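Long-range contact in Sca-family protein (Rickettsia rickettsii, PDB 4LQ8), which is a rickettsial surface cell antigen, of which this chain is the N-terminal head part, and is probably involved in cell adhesion: residues A[274-279]-A[323-328]. Residues are numbered along the deposited sequence; the frame is centred on the assembly and turned at random.
Sequences KEISSP and GQSVDL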
ATOM      1  N   LYS A 274      -3.633  12.010  -1.228  1.00 23.63           N
ATOM      2  CA  LYS A 274      -2.358  12.499  -0.685  1.00 23.60           C
ATOM      3  C   LYS A 274      -1.350  11.394  -0.455  1.00 27.87           C
ATOM      4  O   LYS A 274      -0.137  11.642  -0.417  1.00 25.92           O
ATOM      5  CB  LYS A 274      -2.611  13.238   0.667  1.00 25.96           C
ATOM      6  CG  LYS A 274      -3.551  14.463   0.560  1.00 32.52           C
ATOM      7  CD  LYS A 274      -2.871  15.678  -0.043  1.00 35.68           C
ATOM      8  CE  LYS A 274      -3.825  16.829  -0.226  1.00 66.87           C
ATOM      9  NZ  LYS A 274      -3.148  17.993  -0.858  1.00 84.24           N
ATOM     10  N   GLU A 275      -1.850  10.182  -0.208  1.00 25.78           N
ATOM     11  CA  GLU A 275      -0.958   9.091   0.167  1.00 24.71           C
ATOM     12  C   GLU A 275      -1.615   7.765  -0.030  1.00 26.88           C
ATOM     13  O   GLU A 275      -2.839   7.657  -0.005  1.00 26.64           O
ATOM     14  CB  GLU A 275      -0.614   9.252   1.668  1.00 25.94           C
ATOM     15  CG  GLU A 275       0.751   8.752   2.087  1.00 36.14           C
ATOM     16  CD  GLU A 275       1.927   9.393   1.370  1.00 37.58           C
ATOM     17  OE1 GLU A 275       2.361   8.831   0.346  1.00 28.59           O
ATOM     18  OE2 GLU A 275       2.402  10.461   1.807  1.00 32.04           O
ATOM     19  N   ILE A 276      -0.785   6.749  -0.228  1.00 23.18           N
ATOM     20  CA  ILE A 276      -1.170   5.345  -0.280  1.00 21.93           C
ATOM     21  C   ILE A 276      -0.123   4.574   0.512  1.00 26.10           C
ATOM     22  O   ILE A 276       0.949   5.115   0.812  1.00 25.48           O
ATOM     23  CB  ILE A 276      -1.352   4.768  -1.714  1.00 23.93           C
ATOM     24  CG1 ILE A 276       0.007   4.738  -2.507  1.00 23.26           C
ATOM     25  CG2 ILE A 276      -2.485   5.479  -2.484  1.00 23.18           C
ATOM     26  CD1 ILE A 276      -0.042   3.921  -3.850  1.00 25.34           C
ATOM     27  N   SER A 277      -0.418   3.324   0.850  1.00 23.10           N
ATOM     28  CA  SER A 277       0.569   2.443   1.475  1.00 22.59           C
ATOM     29  C   SER A 277       0.212   1.012   1.184  1.00 24.74           C
ATOM     30  O   SER A 277      -0.944   0.701   0.887  1.00 23.65           O
ATOM     31  CB  SER A 277       0.677   2.679   2.985  1.00 24.27           C
ATOM     32  OG  SER A 277      -0.250   1.913   3.739  1.00 22.88           O
ATOM     33  N   SER A 278       1.193   0.134   1.349  1.00 21.04           N
ATOM     34  CA  SER A 278       1.013  -1.301   1.218  1.00 20.53           C
ATOM     35  C   SER A 278       2.222  -1.994   1.808  1.00 25.26           C
ATOM     36  O   SER A 278       3.268  -1.349   1.960  1.00 24.40           O
ATOM     37  CB  SER A 278       0.852  -1.680  -0.255  1.00 20.98           C
ATOM     38  OG  SER A 278       2.096  -1.751  -0.929  1.00 22.91           O
ATOM     39  N   PRO A 279       2.152  -3.323   2.059  1.00 24.23           N
ATOM     40  CA  PRO A 279       3.387  -4.066   2.366  1.00 24.13           C
ATOM     41  C   PRO A 279       4.364  -3.925   1.183  1.00 23.81           C
ATOM     42  O   PRO A 279       3.918  -3.794   0.030  1.00 22.78           O
ATOM     43  CB  PRO A 279       2.917  -5.530   2.470  1.00 26.46           C
ATOM     44  CG  PRO A 279       1.474  -5.460   2.601  1.00 30.87           C
ATOM     45  CD  PRO A 279       1.010  -4.244   1.903  1.00 25.37           C
ATOM     46  N   GLY A 323       3.179  13.664  -1.861  1.00 27.01           N
ATOM     47  CA  GLY A 323       3.154  12.533  -0.943  1.00 25.53           C
ATOM     48  C   GLY A 323       4.532  11.932  -0.747  1.00 27.75           C
ATOM     49  O   GLY A 323       5.466  12.222  -1.492  1.00 26.13           O
ATOM     50  N   GLN A 324       4.668  11.085   0.260  1.00 26.31           N
ATOM     51  CA  GLN A 324       5.941  10.460   0.594  1.00 25.51           C
ATOM     52  C   GLN A 324       6.108   9.051   0.050  1.00 28.94           C
ATOM     53  O   GLN A 324       7.210   8.504   0.109  1.00 28.22           O
ATOM     54  CB  GLN A 324       6.117  10.481   2.098  1.00 26.63           C
ATOM     55  CG  GLN A 324       6.222  11.897   2.659  1.00 24.40           C
ATOM     56  CD  GLN A 324       6.297  11.874   4.159  1.00 30.34           C
ATOM     57  OE1 GLN A 324       6.499  10.831   4.798  1.00 28.71           O
ATOM     58  NE2 GLN A 324       6.068  13.008   4.762  1.00 25.22           N
ATOM     59  N   SER A 325       5.024   8.453  -0.467  1.00 24.46           N
ATOM     60  CA  SER A 325       5.079   7.098  -1.009  1.00 24.31           C
ATOM     61  C   SER A 325       6.142   6.967  -2.080  1.00 28.63           C
ATOM     62  O   SER A 325       6.313   7.867  -2.920  1.00 26.49           O
ATOM     63  CB  SER A 325       3.735   6.700  -1.612  1.00 27.54           C
ATOM     64  OG  SER A 325       2.826   6.412  -0.568  1.00 34.30           O
ATOM     65  N   VAL A 326       6.867   5.855  -2.034  1.00 25.57           N
ATOM     66  CA  VAL A 326       7.845   5.527  -3.065  1.00 25.79           C
ATOM     67  C   VAL A 326       7.371   4.208  -3.696  1.00 29.52           C
ATOM     68  O   VAL A 326       6.730   3.389  -3.020  1.00 28.06           O
ATOM     69  CB  VAL A 326       9.316   5.556  -2.561  1.00 28.38           C
ATOM     70  CG1 VAL A 326       9.712   6.984  -2.212  1.00 27.96           C
ATOM     71  CG2 VAL A 326       9.498   4.652  -1.349  1.00 27.45           C
ATOM     72  N   ASP A 327       7.622   4.039  -4.989  1.00 28.82           N
ATOM     73  CA  ASP A 327       7.079   2.933  -5.774  1.00 29.68           C
ATOM     74  C   ASP A 327       7.396   1.529  -5.193  1.00 35.99           C
ATOM     75  O   ASP A 327       6.453   0.782  -4.871  1.00 39.29           O
ATOM     76  CB  ASP A 327       7.454   3.053  -7.258  1.00 31.13           C
ATOM     77  CG  ASP A 327       6.712   2.055  -8.098  1.00 35.69           C
ATOM     78  OD1 ASP A 327       6.938   0.856  -7.916  1.00 34.22           O
ATOM     79  OD2 ASP A 327       5.831   2.469  -8.859  1.00 45.73           O
ATOM     80  N   LEU A 328       8.665   1.171  -5.075  1.00 29.25           N
ATOM     81  CA  LEU A 328       9.108  -0.130  -4.506  1.00 28.55           C
ATOM     82  C   LEU A 328       8.276  -1.351  -4.993  1.00 31.93           C
ATOM     83  O   LEU A 328       7.797  -2.152  -4.184  1.00 31.81           O
ATOM     84  CB  LEU A 328       9.172  -0.077  -2.952  1.00 28.02           C
ATOM     85  CG  LEU A 328       9.990   1.052  -2.295  1.00 31.08           C
ATOM     86  CD1 LEU A 328       9.955   0.928  -0.766  1.00 29.49           C
ATOM     87  CD2 LEU A 328      11.449   1.042  -2.789  1.00 33.29           C
TER
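The carboxylate of Glu275 reaches from strand 271-277 to the loop of residues 323-328 and takes two consecutive backbone amides. Gln324 N gives a straight bond to Glu275 OE2 (2.8 Å, 180° at the hydrogen), using the syn lone pair. Ser325 N meets Glu275 OE1 at 2.8 Å, but the bond is bent and its donor sits 32° out of the carboxylate plane, though also on the syn side. A bend at chi2 (58°) turns the end of the Glu275 side chain toward the loop.

The hydroxyl of Ser325 lies close to two acceptors. Ser325 OG is 2.6 Å from Glu275 OE1 and 2.7 Å from Ile276 O, and its single proton could serve either acceptor. Ser325 OG also lies 3.8 Å from CG1 of Ile276, whose side chain continues onto Tyr311, Met314 and Met315 of helix 308-320.

Weaker backbone packing completes the join: Gly323 CA approaches Lys274 O at 3.4 Å in a CA-H...O contact. Lys274 and Glu275 form a classic beta bulge opposite His262 of strand 258-265.

Arg70 of helix 64-90 makes a salt bridge with Glu275 OE2, and Ile74 of that helix touches both Glu275 and Ser325. One buried carboxylate thus joins the strand, the loop between helix 308-320 and strand 329-332, and helix 64-90. The two amides should fix its rotation, while Arg70 would be expected to offset its charge and favour the ionised form.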